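Local coordinates for protein homoserine dehydrogenase (Staphylococcus aureus M1064, PDB 4PG7) that probably catalyses the NAD(P)-dependent interconversion of L-aspartate semialdehyde and L-homoserine, a step of the aspartic acid pathway, at residues A[27-32]-A[96-101]; A[58-63]-A[90-95]; A[221-226]-A[238-243]. One frame throughout, in Å; residues are numbered along the deposited sequence.

Interaction 1: A[27-32]-A[96-101]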
ATOM      1  N   ALA A  27     -28.489  15.271   6.969  1.00 38.41           N
ATOM      2  CA  ALA A  27     -28.256  15.775   8.308  1.00 38.52           C
ATOM      3  C   ALA A  27     -26.881  15.329   8.822  1.00 38.58           C
ATOM      4  O   ALA A  27     -26.411  14.222   8.512  1.00 36.95           O
ATOM      5  CB  ALA A  27     -29.347  15.298   9.231  1.00 38.75           C
ATOM      6  N   LEU A  28     -26.253  16.204   9.603  1.00 39.58           N
ATOM      7  CA  LEU A  28     -24.980  15.900  10.270  1.00 41.83           C
ATOM      8  C   LEU A  28     -25.206  15.676  11.738  1.00 44.16           C
ATOM      9  O   LEU A  28     -25.914  16.460  12.379  1.00 45.63           O
ATOM     10  CB  LEU A  28     -24.003  17.049  10.158  1.00 43.97           C
ATOM     11  CG  LEU A  28     -22.923  16.873   9.129  1.00 46.32           C
ATOM     12  CD1 LEU A  28     -23.561  17.070   7.763  1.00 48.57           C
ATOM     13  CD2 LEU A  28     -21.790  17.855   9.400  1.00 47.55           C
ATOM     14  N   LEU A  29     -24.655  14.583  12.265  1.00 43.67           N
ATOM     15  CA  LEU A  29     -24.702  14.339  13.694  1.00 44.99           C
ATOM     16  C   LEU A  29     -23.318  14.670  14.220  1.00 47.34           C
ATOM     17  O   LEU A  29     -22.382  13.879  14.042  1.00 46.46           O
ATOM     18  CB  LEU A  29     -25.096  12.892  14.000  1.00 44.85           C
ATOM     19  CG  LEU A  29     -26.378  12.355  13.369  1.00 46.04           C
ATOM     20  CD1 LEU A  29     -26.583  10.914  13.783  1.00 46.94           C
ATOM     21  CD2 LEU A  29     -27.582  13.195  13.783  1.00 47.62           C
ATOM     22  N   GLY A  30     -23.192  15.846  14.833  1.00 47.10           N
ATOM     23  CA  GLY A  30     -21.918  16.324  15.375  1.00 48.20           C
ATOM     24  C   GLY A  30     -21.280  17.406  14.521  1.00 48.02           C
ATOM     25  O   GLY A  30     -21.426  17.416  13.304  1.00 48.29           O
ATOM     26  N   LEU A  31     -20.582  18.330  15.171  1.00 48.74           N
ATOM     27  CA  LEU A  31     -19.952  19.437  14.475  1.00 53.03           C
ATOM     28  C   LEU A  31     -18.611  19.796  15.139  1.00 56.00           C
ATOM     29  O   LEU A  31     -18.371  20.944  15.508  1.00 63.75           O
ATOM     30  CB  LEU A  31     -20.911  20.645  14.446  1.00 54.61           C
ATOM     31  CG  LEU A  31     -21.051  21.548  13.232  1.00 54.01           C
ATOM     32  CD1 LEU A  31     -21.266  23.006  13.653  1.00 53.64           C
ATOM     33  CD2 LEU A  31     -19.918  21.410  12.260  1.00 52.79           C
ATOM     34  N   GLY A  32     -17.735  18.813  15.296  1.00 56.58           N
ATOM     35  CA  GLY A  32     -16.381  19.086  15.800  1.00 54.25           C
ATOM     36  C   GLY A  32     -15.505  19.522  14.647  1.00 51.95           C
ATOM     37  O   GLY A  32     -15.993  20.151  13.702  1.00 50.72           O
ATOM     38  N   ILE A  96     -27.911  10.338   6.456  1.00 43.27           N
ATOM     39  CA  ILE A  96     -27.433  10.803   7.759  1.00 42.80           C
ATOM     40  C   ILE A  96     -25.917  10.625   7.811  1.00 41.66           C
ATOM     41  O   ILE A  96     -25.397   9.526   7.575  1.00 39.35           O
ATOM     42  CB  ILE A  96     -28.031   9.990   8.919  1.00 45.14           C
ATOM     43  CG1 ILE A  96     -29.559   9.937   8.825  1.00 47.81           C
ATOM     44  CG2 ILE A  96     -27.590  10.561  10.258  1.00 44.56           C
ATOM     45  CD1 ILE A  96     -30.223  11.263   8.994  1.00 48.12           C
ATOM     46  N   VAL A  97     -25.223  11.712   8.110  1.00 39.26           N
ATOM     47  CA  VAL A  97     -23.762  11.710   8.222  1.00 37.25           C
ATOM     48  C   VAL A  97     -23.400  11.859   9.687  1.00 36.95           C
ATOM     49  O   VAL A  97     -23.666  12.892  10.296  1.00 35.49           O
ATOM     50  CB  VAL A  97     -23.150  12.865   7.430  1.00 36.33           C
ATOM     51  CG1 VAL A  97     -21.629  12.863   7.581  1.00 36.35           C
ATOM     52  CG2 VAL A  97     -23.555  12.753   5.970  1.00 35.22           C
ATOM     53  N   GLU A  98     -22.825  10.811  10.267  1.00 37.12           N
ATOM     54  CA  GLU A  98     -22.521  10.817  11.689  1.00 38.01           C
ATOM     55  C   GLU A  98     -21.022  10.997  11.935  1.00 38.06           C
ATOM     56  O   GLU A  98     -20.205  10.206  11.474  1.00 38.56           O
ATOM     57  CB  GLU A  98     -23.026   9.529  12.326  1.00 38.66           C
ATOM     58  CG  GLU A  98     -22.892   9.490  13.829  1.00 39.37           C
ATOM     59  CD  GLU A  98     -21.615   8.790  14.276  1.00 40.70           C
ATOM     60  OE1 GLU A  98     -21.432   7.608  13.899  1.00 41.24           O
ATOM     61  OE2 GLU A  98     -20.807   9.422  14.992  1.00 39.51           O
ATOM     62  N   VAL A  99     -20.693  12.044  12.681  1.00 38.25           N
ATOM     63  CA  VAL A  99     -19.319  12.390  13.034  1.00 39.08           C
ATOM     64  C   VAL A  99     -19.253  12.742  14.520  1.00 39.87           C
ATOM     65  O   VAL A  99     -18.449  13.545  14.939  1.00 41.29           O
ATOM     66  CB  VAL A  99     -18.782  13.535  12.160  1.00 38.53           C
ATOM     67  CG1 VAL A  99     -18.633  13.062  10.723  1.00 41.20           C
ATOM     68  CG2 VAL A  99     -19.687  14.745  12.207  1.00 40.42           C
ATOM     69  N   MET A 100     -20.109  12.111  15.306  1.00 41.40           N
ATOM     70  CA  MET A 100     -20.266  12.424  16.708  1.00 45.92           C
ATOM     71  C   MET A 100     -19.293  11.616  17.568  1.00 45.59           C
ATOM     72  O   MET A 100     -18.789  12.122  18.564  1.00 44.50           O
ATOM     73  CB  MET A 100     -21.705  12.103  17.138  1.00 50.49           C
ATOM     74  CG  MET A 100     -22.041  12.433  18.581  1.00 54.12           C
ATOM     75  SD  MET A 100     -22.117  14.207  18.889  1.00 62.80           S
ATOM     76  CE  MET A 100     -23.789  14.567  18.352  1.00 61.42           C
ATOM     77  N   GLY A 101     -19.045  10.366  17.186  1.00 44.07           N
ATOM     78  CA  GLY A 101     -18.307   9.447  18.032  1.00 43.78           C
ATOM     79  C   GLY A 101     -19.233   8.796  19.026  1.00 44.89           C
ATOM     80  O   GLY A 101     -20.441   9.108  19.090  1.00 47.73           O
TER
HETATM   81  O   HOH W   1     -17.159  16.033  14.692  1.00 55.73           O

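Interaction 2: A[58-63]-A[90-95]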
ATOM      1  N   VAL A  58     -28.290  19.440   0.399  1.00 46.61           N
ATOM      2  CA  VAL A  58     -28.812  20.380   1.384  1.00 46.01           C
ATOM      3  C   VAL A  58     -28.605  19.803   2.768  1.00 45.80           C
ATOM      4  O   VAL A  58     -29.129  18.726   3.107  1.00 43.14           O
ATOM      5  CB  VAL A  58     -30.311  20.685   1.163  1.00 47.96           C
ATOM      6  CG1 VAL A  58     -30.820  21.701   2.185  1.00 47.52           C
ATOM      7  CG2 VAL A  58     -30.534  21.224  -0.236  1.00 48.82           C
ATOM      8  N   ILE A  59     -27.799  20.514   3.545  1.00 44.74           N
ATOM      9  CA  ILE A  59     -27.594  20.201   4.944  1.00 45.43           C
ATOM     10  C   ILE A  59     -28.763  20.806   5.703  1.00 44.61           C
ATOM     11  O   ILE A  59     -28.770  21.996   6.036  1.00 45.57           O
ATOM     12  CB  ILE A  59     -26.255  20.753   5.466  1.00 45.47           C
ATOM     13  CG1 ILE A  59     -25.097  20.200   4.629  1.00 46.36           C
ATOM     14  CG2 ILE A  59     -26.087  20.387   6.928  1.00 45.15           C
ATOM     15  CD1 ILE A  59     -23.729  20.775   4.968  1.00 47.26           C
ATOM     16  N   LYS A  60     -29.760  19.975   5.969  1.00 44.42           N
ATOM     17  CA  LYS A  60     -31.020  20.453   6.537  1.00 44.06           C
ATOM     18  C   LYS A  60     -30.988  20.555   8.061  1.00 43.22           C
ATOM     19  O   LYS A  60     -31.711  21.370   8.636  1.00 43.87           O
ATOM     20  CB  LYS A  60     -32.165  19.533   6.112  1.00 45.26           C
ATOM     21  CG  LYS A  60     -33.529  20.117   6.420  1.00 45.52           C
ATOM     22  CD  LYS A  60     -34.641  19.386   5.700  1.00 46.49           C
ATOM     23  CE  LYS A  60     -35.998  19.888   6.184  1.00 45.91           C
ATOM     24  NZ  LYS A  60     -37.035  18.874   5.896  1.00 46.91           N
ATOM     25  N   HIS A  61     -30.192  19.705   8.715  1.00 39.98           N
ATOM     26  CA  HIS A  61     -30.064  19.718  10.171  1.00 39.43           C
ATOM     27  C   HIS A  61     -28.619  19.391  10.563  1.00 37.98           C
ATOM     28  O   HIS A  61     -27.965  18.558   9.936  1.00 36.80           O
ATOM     29  CB  HIS A  61     -30.964  18.659  10.841  1.00 40.69           C
ATOM     30  CG  HIS A  61     -32.413  18.726  10.458  1.00 42.05           C
ATOM     31  ND1 HIS A  61     -33.282  19.656  10.984  1.00 44.58           N
ATOM     32  CD2 HIS A  61     -33.155  17.950   9.637  1.00 42.44           C
ATOM     33  CE1 HIS A  61     -34.488  19.479  10.474  1.00 44.55           C
ATOM     34  NE2 HIS A  61     -34.437  18.447   9.650  1.00 44.17           N
ATOM     35  N   ILE A  62     -28.149  20.029  11.623  1.00 37.70           N
ATOM     36  CA  ILE A  62     -26.927  19.632  12.277  1.00 37.69           C
ATOM     37  C   ILE A  62     -27.214  19.410  13.750  1.00 38.23           C
ATOM     38  O   ILE A  62     -27.671  20.314  14.439  1.00 39.52           O
ATOM     39  CB  ILE A  62     -25.803  20.670  12.087  1.00 37.68           C
ATOM     40  CG1 ILE A  62     -25.551  20.908  10.590  1.00 37.49           C
ATOM     41  CG2 ILE A  62     -24.520  20.163  12.734  1.00 37.40           C
ATOM     42  CD1 ILE A  62     -24.553  22.014  10.269  1.00 37.33           C
ATOM     43  N   LEU A  63     -26.997  18.190  14.222  1.00 39.16           N
ATOM     44  CA  LEU A  63     -27.104  17.897  15.644  1.00 41.33           C
ATOM     45  C   LEU A  63     -25.830  18.361  16.345  1.00 42.45           C
ATOM     46  O   LEU A  63     -24.715  17.977  15.959  1.00 39.29           O
ATOM     47  CB  LEU A  63     -27.320  16.398  15.893  1.00 41.66           C
ATOM     48  CG  LEU A  63     -27.508  15.951  17.354  1.00 42.95           C
ATOM     49  CD1 LEU A  63     -28.873  16.370  17.887  1.00 45.36           C
ATOM     50  CD2 LEU A  63     -27.361  14.440  17.486  1.00 43.65           C
ATOM     51  N   ASP A  90     -37.380  12.931  10.482  1.00 50.51           N
ATOM     52  CA  ASP A  90     -37.568  13.766   9.296  1.00 49.90           C
ATOM     53  C   ASP A  90     -37.549  12.890   8.050  1.00 50.46           C
ATOM     54  O   ASP A  90     -36.473  12.504   7.574  1.00 45.13           O
ATOM     55  CB  ASP A  90     -36.489  14.855   9.218  1.00 47.95           C
ATOM     56  CG  ASP A  90     -36.747  15.862   8.103  1.00 48.58           C
ATOM     57  OD1 ASP A  90     -37.526  15.558   7.166  1.00 47.28           O
ATOM     58  OD2 ASP A  90     -36.189  16.973   8.171  1.00 49.24           O
ATOM     59  N   ASP A  91     -38.739  12.599   7.512  1.00 51.58           N
ATOM     60  CA  ASP A  91     -38.871  11.681   6.372  1.00 52.86           C
ATOM     61  C   ASP A  91     -38.301  12.249   5.084  1.00 50.18           C
ATOM     62  O   ASP A  91     -38.065  11.506   4.131  1.00 50.17           O
ATOM     63  CB  ASP A  91     -40.341  11.324   6.122  1.00 58.47           C
ATOM     64  CG  ASP A  91     -40.959  10.553   7.246  1.00 62.38           C
ATOM     65  OD1 ASP A  91     -42.124  10.850   7.598  1.00 68.16           O
ATOM     66  OD2 ASP A  91     -40.290   9.638   7.761  1.00 67.82           O
ATOM     67  N   SER A  92     -38.044  13.552   5.053  1.00 47.43           N
ATOM     68  CA  SER A  92     -37.432  14.156   3.881  1.00 47.77           C
ATOM     69  C   SER A  92     -35.932  13.917   3.796  1.00 47.76           C
ATOM     70  O   SER A  92     -35.330  14.208   2.765  1.00 48.09           O
ATOM     71  CB  SER A  92     -37.695  15.662   3.846  1.00 48.56           C
ATOM     72  OG  SER A  92     -36.835  16.359   4.737  1.00 47.47           O
ATOM     73  N   LEU A  93     -35.315  13.429   4.864  1.00 47.25           N
ATOM     74  CA  LEU A  93     -33.874  13.176   4.832  1.00 47.23           C
ATOM     75  C   LEU A  93     -33.559  11.925   4.028  1.00 46.76           C
ATOM     76  O   LEU A  93     -34.245  10.910   4.129  1.00 46.88           O
ATOM     77  CB  LEU A  93     -33.303  13.033   6.236  1.00 46.87           C
ATOM     78  CG  LEU A  93     -33.341  14.293   7.099  1.00 48.84           C
ATOM     79  CD1 LEU A  93     -32.689  14.000   8.433  1.00 49.51           C
ATOM     80  CD2 LEU A  93     -32.655  15.480   6.430  1.00 49.01           C
ATOM     81  N   ASP A  94     -32.524  12.029   3.205  1.00 46.00           N
ATOM     82  CA  ASP A  94     -32.066  10.919   2.377  1.00 45.54           C
ATOM     83  C   ASP A  94     -30.862  10.233   3.017  1.00 43.23           C
ATOM     84  O   ASP A  94     -30.723   9.011   2.934  1.00 42.03           O
ATOM     85  CB  ASP A  94     -31.693  11.458   0.996  1.00 46.12           C
ATOM     86  CG  ASP A  94     -32.846  12.198   0.337  1.00 48.90           C
ATOM     87  OD1 ASP A  94     -33.917  11.566   0.177  1.00 51.02           O
ATOM     88  OD2 ASP A  94     -32.700  13.407   0.018  1.00 48.34           O
ATOM     89  N   ILE A  95     -29.995  11.027   3.644  1.00 43.05           N
ATOM     90  CA  ILE A  95     -28.728  10.537   4.180  1.00 43.97           C
ATOM     91  C   ILE A  95     -28.398  11.165   5.533  1.00 42.95           C
ATOM     92  O   ILE A  95     -28.549  12.374   5.722  1.00 40.02           O
ATOM     93  CB  ILE A  95     -27.557  10.864   3.221  1.00 46.12           C
ATOM     94  CG1 ILE A  95     -27.876  10.415   1.781  1.00 48.27           C
ATOM     95  CG2 ILE A  95     -26.266  10.222   3.723  1.00 45.24           C
ATOM     96  CD1 ILE A  95     -26.835  10.819   0.755  1.00 47.15           C
TER

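Interaction 3: A[221-226]-A[238-243]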
ATOM      1  N   ASP A 221      -5.389   2.068  21.324  1.00 33.03           N
ATOM      2  CA  ASP A 221      -5.689   2.533  19.956  1.00 34.92           C
ATOM      3  C   ASP A 221      -5.316   1.488  18.926  1.00 34.86           C
ATOM      4  O   ASP A 221      -6.100   1.187  18.017  1.00 34.81           O
ATOM      5  CB  ASP A 221      -4.941   3.835  19.636  1.00 36.73           C
ATOM      6  CG  ASP A 221      -5.161   4.292  18.210  1.00 39.54           C
ATOM      7  OD1 ASP A 221      -6.345   4.440  17.848  1.00 39.64           O
ATOM      8  OD2 ASP A 221      -4.163   4.508  17.450  1.00 41.47           O
ATOM      9  N   ALA A 222      -4.109   0.933  19.065  1.00 32.89           N
ATOM     10  CA  ALA A 222      -3.643  -0.100  18.166  1.00 31.07           C
ATOM     11  C   ALA A 222      -4.525  -1.356  18.244  1.00 29.57           C
ATOM     12  O   ALA A 222      -4.816  -1.968  17.218  1.00 27.71           O
ATOM     13  CB  ALA A 222      -2.200  -0.445  18.471  1.00 31.77           C
ATOM     14  N   ALA A 223      -4.964  -1.727  19.445  1.00 28.75           N
ATOM     15  CA  ALA A 223      -5.841  -2.894  19.602  1.00 30.49           C
ATOM     16  C   ALA A 223      -7.198  -2.692  18.922  1.00 30.22           C
ATOM     17  O   ALA A 223      -7.718  -3.603  18.271  1.00 29.64           O
ATOM     18  CB  ALA A 223      -6.030  -3.242  21.070  1.00 31.03           C
ATOM     19  N   ARG A 224      -7.747  -1.487  19.014  1.00 30.86           N
ATOM     20  CA  ARG A 224      -8.975  -1.179  18.266  1.00 31.92           C
ATOM     21  C   ARG A 224      -8.767  -1.356  16.765  1.00 30.01           C
ATOM     22  O   ARG A 224      -9.602  -1.935  16.086  1.00 31.46           O
ATOM     23  CB  ARG A 224      -9.482   0.227  18.598  1.00 34.18           C
ATOM     24  CG  ARG A 224      -9.982   0.352  20.034  1.00 37.04           C
ATOM     25  CD  ARG A 224     -10.713   1.663  20.290  1.00 39.59           C
ATOM     26  NE  ARG A 224      -9.872   2.797  19.927  1.00 41.96           N
ATOM     27  CZ  ARG A 224      -9.205   3.581  20.773  1.00 43.85           C
ATOM     28  NH1 ARG A 224      -9.272   3.382  22.085  1.00 46.95           N
ATOM     29  NH2 ARG A 224      -8.466   4.580  20.294  1.00 43.53           N
ATOM     30  N   LYS A 225      -7.645  -0.886  16.246  1.00 30.67           N
ATOM     31  CA  LYS A 225      -7.363  -1.036  14.822  1.00 31.13           C
ATOM     32  C   LYS A 225      -7.132  -2.477  14.410  1.00 30.15           C
ATOM     33  O   LYS A 225      -7.433  -2.849  13.272  1.00 30.95           O
ATOM     34  CB  LYS A 225      -6.191  -0.144  14.398  1.00 32.81           C
ATOM     35  CG  LYS A 225      -6.591   1.331  14.376  1.00 33.52           C
ATOM     36  CD  LYS A 225      -5.387   2.240  14.263  1.00 34.01           C
ATOM     37  CE  LYS A 225      -5.788   3.722  14.322  1.00 34.32           C
ATOM     38  NZ  LYS A 225      -4.615   4.521  14.765  1.00 36.97           N
ATOM     39  N   VAL A 226      -6.599  -3.290  15.319  1.00 28.52           N
ATOM     40  CA  VAL A 226      -6.483  -4.722  15.082  1.00 27.64           C
ATOM     41  C   VAL A 226      -7.853  -5.397  14.994  1.00 28.40           C
ATOM     42  O   VAL A 226      -8.051  -6.277  14.157  1.00 29.31           O
ATOM     43  CB  VAL A 226      -5.651  -5.399  16.183  1.00 27.89           C
ATOM     44  CG1 VAL A 226      -5.802  -6.911  16.127  1.00 28.21           C
ATOM     45  CG2 VAL A 226      -4.196  -5.005  16.021  1.00 27.48           C
ATOM     46  N   ILE A 238     -14.116  -9.971  16.172  1.00 42.70           N
ATOM     47  CA  ILE A 238     -13.552 -10.240  17.495  1.00 42.33           C
ATOM     48  C   ILE A 238     -13.862  -9.072  18.401  1.00 41.87           C
ATOM     49  O   ILE A 238     -14.131  -7.984  17.926  1.00 42.42           O
ATOM     50  CB  ILE A 238     -12.027 -10.490  17.445  1.00 42.19           C
ATOM     51  CG1 ILE A 238     -11.247  -9.226  17.062  1.00 41.89           C
ATOM     52  CG2 ILE A 238     -11.721 -11.618  16.477  1.00 42.33           C
ATOM     53  CD1 ILE A 238      -9.742  -9.409  17.112  1.00 41.50           C
ATOM     54  N   LYS A 239     -13.796  -9.294  19.708  1.00 43.97           N
ATOM     55  CA  LYS A 239     -14.014  -8.226  20.677  1.00 43.84           C
ATOM     56  C   LYS A 239     -12.691  -7.562  21.039  1.00 43.60           C
ATOM     57  O   LYS A 239     -11.628  -8.202  20.977  1.00 39.88           O
ATOM     58  CB  LYS A 239     -14.648  -8.812  21.940  1.00 48.90           C
ATOM     59  CG  LYS A 239     -16.018  -9.463  21.728  1.00 50.51           C
ATOM     60  CD  LYS A 239     -16.476 -10.208  22.985  1.00 53.02           C
ATOM     61  N   LEU A 240     -12.746  -6.294  21.449  1.00 41.03           N
ATOM     62  CA  LEU A 240     -11.555  -5.602  21.888  1.00 41.82           C
ATOM     63  C   LEU A 240     -10.819  -6.398  22.966  1.00 42.67           C
ATOM     64  O   LEU A 240      -9.593  -6.455  22.961  1.00 42.17           O
ATOM     65  CB  LEU A 240     -11.873  -4.194  22.392  1.00 43.24           C
ATOM     66  CG  LEU A 240     -10.701  -3.319  22.875  1.00 42.17           C
ATOM     67  CD1 LEU A 240      -9.628  -3.175  21.801  1.00 42.09           C
ATOM     68  CD2 LEU A 240     -11.220  -1.941  23.300  1.00 41.96           C
ATOM     69  N   ASN A 241     -11.550  -7.004  23.891  1.00 43.70           N
ATOM     70  CA  ASN A 241     -10.889  -7.702  24.981  1.00 46.38           C
ATOM     71  C   ASN A 241     -10.327  -9.074  24.583  1.00 43.52           C
ATOM     72  O   ASN A 241      -9.637  -9.677  25.364  1.00 42.51           O
ATOM     73  CB  ASN A 241     -11.786  -7.781  26.231  1.00 51.19           C
ATOM     74  CG  ASN A 241     -13.039  -8.588  26.002  1.00 57.14           C
ATOM     75  OD1 ASN A 241     -13.190  -9.236  24.969  1.00 61.37           O
ATOM     76  ND2 ASN A 241     -13.952  -8.557  26.971  1.00 63.10           N
ATOM     77  N   ASP A 242     -10.617  -9.547  23.371  1.00 42.78           N
ATOM     78  CA  ASP A 242      -9.945 -10.708  22.820  1.00 41.39           C
ATOM     79  C   ASP A 242      -8.529 -10.361  22.319  1.00 38.74           C
ATOM     80  O   ASP A 242      -7.757 -11.255  22.052  1.00 36.76           O
ATOM     81  CB  ASP A 242     -10.735 -11.304  21.639  1.00 46.12           C
ATOM     82  CG  ASP A 242     -12.116 -11.842  22.039  1.00 50.07           C
ATOM     83  OD1 ASP A 242     -12.287 -12.299  23.196  1.00 51.60           O
ATOM     84  OD2 ASP A 242     -13.023 -11.822  21.163  1.00 53.55           O
ATOM     85  N   VAL A 243      -8.191  -9.085  22.168  1.00 35.55           N
ATOM     86  CA  VAL A 243      -6.859  -8.712  21.693  1.00 34.20           C
ATOM     87  C   VAL A 243      -5.890  -8.699  22.868  1.00 34.25           C
ATOM     88  O   VAL A 243      -5.970  -7.843  23.724  1.00 35.04           O
ATOM     89  CB  VAL A 243      -6.835  -7.336  21.007  1.00 34.15           C
ATOM     90  CG1 VAL A 243      -5.430  -7.007  20.492  1.00 32.82           C
ATOM     91  CG2 VAL A 243      -7.829  -7.298  19.858  1.00 34.70           C
TER

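Interaction 1: A[27-32]-A[96-101]
Leu29 is the main bump of this contact. Its CD1 methyl lies 3.7 Å from CG2 of Ile96 and 4.0 Å from CG of Glu98, so the branched end sits in the notch between these two, which project from the same face of the neighbouring strand. With CG beside its own backbone N (chi1 -53°), the leucine leans back over Ile96, while the Glu98 stem crosses it at about a right angle. Further back on that face, beside the small Ala27 there is room for CD1 of Ile96, 4.1 Å from Ala27 CB; Leu28 and Val97 meet more loosely on the other face. Helix 106-115 packs over the Leu29 side through Trp109, and helix 33-53 reaches Leu28 through Val39.

The strands run parallel, their axes 22° apart. Val97 N gives a nearly straight bond to Ala27 O, Leu29 N bonds to Val97 O, and Val99 N closes the series on Leu29 O at 2.8 Å. The bare CA of Gly30 lets the backbone at Val99 and Met100 come in close; separately, the Met100 chain curls back to put CE 3.8 Å from Gly30 N. CG2 of Val99 nestles between the carbonyl oxygens of Leu29 and Gly30, 3.4 Å from Gly30 O. Glu98 OE2 takes both Met100 N and Gly101 N, while OE1 bonds to Thr122 and Asn124. A water bridges Gly32 N and Val99 O just where helix 33-53 starts. Parallel central strands with a glycine-rich strand-turn-helix are consistent with the dinucleotide-binding turn of a Rossmann fold, in the NAD-binding domain.

Interaction 2: A[58-63]-A[90-95]
Lys60 and His61, neighbours on strand 58-63, reach across to a type I beta turn from Asp90 to Leu93, closed by Leu93 N on Asp90 O, with the nearest CA atoms, those of Lys60 and Leu93, still 8.0 Å apart. The turn also holds an Asx turn, since Asp90 OD1 accepts from Ser92 N, and it leads into strand 95-98 of the parallel Rossmann-type sheet to which strand 55-63 belongs.

Side chains span the gap. The lysine is extended from its root outward, CG anti to the backbone N (chi1 -168°), and this full stretch delivers NZ between two oxygens: OG of Ser92 at 2.8 Å and OD2 of Asp90 at 3.1 Å, the latter a salt bridge. Along the way Lys60 CG lies over one face of the His61 ring, toward its rim.

His61 NE2 donates to the same OD2 at 2.7 Å, with an N-H...O angle of 160°, and the oxygen sits in the plane of the imidazole at its edge. The ring and carboxylate planes stand 70° apart. Lysine uses the syn lone pair of OD2 and histidine the anti one, so the two donors do not compete; the positive lysine would be expected to favour a charged carboxylate. On its other nitrogen, ND1, His61 is hydrogen-bonded to His79.

Next to this polar cluster the contact turns apolar. CD2 of Leu93 touches both CB of Lys60 and CD2 of His61, and Ile87 of helix 84-88 packs against the leucine and the histidine.

The second carboxylate oxygen is gripped from within the turn: Ser92 N and Ser92 OG approach OD1 of Asp90 from the same face of its plane, and the hydroxyl donates at 2.6 Å.

Interaction 3: A[221-226]-A[238-243]
Ala223 CB is met by two residues of the 238-243 loop: CD1 of Leu240 at 3.7 Å and CG1 of Val243 at 3.9 Å. The same leucine methyl lies 3.8 Å from Arg224 N and reaches CG of the arginine, lodged between Ala223 CB and the Arg224 backbone and stem. Leu240 CG is anti to the backbone N (chi1 -179°), which carries the branched end over to the helix. A looser apolar touch, Val226 CG1 to Val243 CG2, extends the patch.

The loop is shaped by a short 3-10 segment, 240-242. Asp242 OD2 accepts from Lys239 N at 3.0 Å, folding back over the start of that turn. The Arg224 chain bends at chi3 to bring its guanidinium over CA of Asp221; its NH2 makes a salt bridge to Asp215, and another to Asp221 OD1 whose hydrogen bond is weak. Lys225 NZ makes a salt bridge to Asp221 OD2 at 2.7 Å, so the aspartate ties both basic residues into one network.

Val243 also touches Val227 of the same helix; farther out, Val226 packs on Ala281 and Val283 of strand 278-289. The whole is a helix-to-strand connection folded back on its own helix, 220-234, against the mixed beta sheet.

Interactions 1 and 2 belong to one parallel sheet: strand 22-29 lies between strands 55-63 and 95-98, and interaction 2 is nested in the loop that interaction 1 closes. They touch directly, with Leu28 O 2.8 Å from Leu63 N. Interaction 1 is the buried centre, built on backbone bonds and apolar faces; interaction 2 is partly buried, where the turn preceding strand 95-98 faces strand 55-63, one strand in from the sheet's edge, and charged side chains bridge a wider gap. Interaction 3 stands apart, its centre about 24 Å from that of interaction 1. Also buried, it relies on apolar packing across its two segments; its polar bonds stay within each segment or go to outside partners.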